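Local coordinates for protein purine nucleoside phosphorylase YlmD (PDB 6T1B) that cleaves adenosine, inosine and S-methyl-5'-thioadenosine with phosphate to release the free purine base, deaminates adenosine, and carries two zinc ions, at residues A[88-93]-A[115-120]. Numbering follows the deposited sequence.
Sequences VTKSDR and AGVLLA
R93 grips the backbone carbonyl of G116 side-on with two nitrogens: its NE lies 3.0 Å and its NH1 2.9 Å from G116 O. The oxygen sits in the guanidinium plane, yet both donors reach it from the same face of the carbonyl plane, NE standing 37° out of it. The two N-H groups converge on one acceptor, and both bonds are bent to nearly the same degree. K90 CG lies over one face of this guanidinium, 3.5 Å above its plane and offset toward the rim. The same K90 CG meets V117 CG2 at 3.5 Å; chi1 of V117 (176°) sets CG1 anti to the backbone N and turns CG2 to the lysine.

Close packing continues at the apolar end, where V88 CG2 meets L119 CD2 at 3.6 Å; V88, V117 and L119 are all buried. On the solvent side, K90 and R93 are partly exposed but held by polar bonds, and K90 NZ continues to a salt bridge with E272.

The contact sets the 3-10 turn 90-92, following strand 85-87, against the approach to strand 118-123. Strands 74-75 and 109-112 add V75 and L110 to the apolar end, while L119 also packs on I268 of strand 264-269.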
loop_
_atom_site.group_PDB
_atom_site.type_symbol
_atom_site.label_atom_id
_atom_site.label_comp_id
_atom_site.label_asym_id
_atom_site.label_seq_id
_atom_site.Cartn_x
_atom_site.Cartn_y
_atom_site.Cartn_z
ATOM N N VAL A 88 -11.189 5.782 -9.609
ATOM C CA VAL A 88 -11.173 5.080 -10.886
ATOM C C VAL A 88 -12.377 4.170 -11.036
ATOM O O VAL A 88 -13.051 3.819 -10.062
ATOM C CB VAL A 88 -9.874 4.270 -11.072
ATOM C CG1 VAL A 88 -8.681 5.222 -11.116
ATOM C CG2 VAL A 88 -9.705 3.249 -9.939
ATOM N N THR A 89 -12.652 3.794 -12.291
ATOM C CA THR A 89 -13.803 2.983 -12.653
ATOM C C THR A 89 -13.376 1.942 -13.680
ATOM O O THR A 89 -12.210 1.843 -14.058
ATOM C CB THR A 89 -14.924 3.839 -13.261
ATOM O OG1 THR A 89 -14.485 4.341 -14.539
ATOM C CG2 THR A 89 -15.298 4.986 -12.344
ATOM N N LYS A 90 -14.346 1.166 -14.163
ATOM C CA LYS A 90 -14.015 0.169 -15.181
ATOM C C LYS A 90 -13.416 0.801 -16.429
ATOM O O LYS A 90 -12.665 0.123 -17.147
ATOM C CB LYS A 90 -15.217 -0.729 -15.462
ATOM C CG LYS A 90 -15.344 -1.834 -14.412
ATOM C CD LYS A 90 -16.699 -2.527 -14.380
ATOM C CE LYS A 90 -17.049 -3.149 -15.711
ATOM N NZ LYS A 90 -18.021 -4.264 -15.535
ATOM N N SER A 91 -13.663 2.092 -16.676
ATOM C CA SER A 91 -13.078 2.730 -17.851
ATOM C C SER A 91 -11.570 2.895 -17.724
ATOM O O SER A 91 -10.907 3.179 -18.729
ATOM C CB SER A 91 -13.733 4.084 -18.127
ATOM O OG SER A 91 -13.425 5.040 -17.132
ATOM N N ASP A 92 -11.022 2.705 -16.533
ATOM C CA ASP A 92 -9.597 2.833 -16.291
ATOM C C ASP A 92 -8.885 1.491 -16.276
ATOM O O ASP A 92 -7.658 1.464 -16.121
ATOM C CB ASP A 92 -9.349 3.584 -14.975
ATOM C CG ASP A 92 -10.000 4.950 -14.972
ATOM O OD1 ASP A 92 -10.896 5.189 -14.138
ATOM O OD2 ASP A 92 -9.659 5.769 -15.849
ATOM N N ARG A 93 -9.613 0.392 -16.477
ATOM C CA ARG A 93 -8.983 -0.916 -16.399
ATOM C C ARG A 93 -7.875 -1.025 -17.426
ATOM O O ARG A 93 -8.019 -0.583 -18.579
ATOM C CB ARG A 93 -9.979 -2.028 -16.676
ATOM C CG ARG A 93 -11.016 -2.237 -15.595
ATOM C CD ARG A 93 -12.215 -2.892 -16.247
ATOM N NE ARG A 93 -12.777 -3.952 -15.441
ATOM C CZ ARG A 93 -13.750 -4.746 -15.858
ATOM N NH1 ARG A 93 -14.209 -5.691 -15.055
ATOM N NH2 ARG A 93 -14.250 -4.587 -17.084
ATOM N N ALA A 115 -17.221 -3.005 -8.710
ATOM C CA ALA A 115 -16.608 -4.324 -8.725
ATOM C C ALA A 115 -15.884 -4.562 -10.050
ATOM O O ALA A 115 -16.099 -3.863 -11.046
ATOM C CB ALA A 115 -17.651 -5.415 -8.500
ATOM N N GLY A 116 -15.028 -5.579 -10.062
ATOM C CA GLY A 116 -14.326 -5.915 -11.288
ATOM C C GLY A 116 -13.118 -5.061 -11.588
ATOM O O GLY A 116 -12.599 -5.107 -12.706
ATOM N N VAL A 117 -12.610 -4.321 -10.611
ATOM C CA VAL A 117 -11.511 -3.383 -10.784
ATOM C C VAL A 117 -10.512 -3.666 -9.670
ATOM O O VAL A 117 -10.825 -3.464 -8.492
ATOM C CB VAL A 117 -12.011 -1.926 -10.696
ATOM C CG1 VAL A 117 -10.859 -0.962 -10.780
ATOM C CG2 VAL A 117 -13.029 -1.675 -11.781
ATOM N N LEU A 118 -9.315 -4.120 -10.018
ATOM C CA LEU A 118 -8.298 -4.434 -9.024
ATOM C C LEU A 118 -7.333 -3.272 -8.912
ATOM O O LEU A 118 -6.537 -3.032 -9.815
ATOM C CB LEU A 118 -7.556 -5.729 -9.366
ATOM C CG LEU A 118 -6.728 -6.268 -8.197
ATOM C CD1 LEU A 118 -7.598 -6.890 -7.113
ATOM C CD2 LEU A 118 -5.650 -7.245 -8.663
ATOM N N LEU A 119 -7.371 -2.548 -7.793
ATOM C CA LEU A 119 -6.398 -1.500 -7.545
ATOM C C LEU A 119 -5.084 -2.183 -7.210
ATOM O O LEU A 119 -5.060 -3.116 -6.392
ATOM C CB LEU A 119 -6.846 -0.630 -6.373
ATOM C CG LEU A 119 -8.284 -0.098 -6.515
ATOM C CD1 LEU A 119 -8.604 0.741 -5.283
ATOM C CD2 LEU A 119 -8.510 0.669 -7.759
ATOM N N ALA A 120 -3.984 -1.712 -7.785
ATOM C CA ALA A 120 -2.722 -2.432 -7.695
ATOM C C ALA A 120 -1.587 -1.421 -7.594
ATOM O O ALA A 120 -1.322 -0.680 -8.551
ATOM C CB ALA A 120 -2.573 -3.338 -8.919
#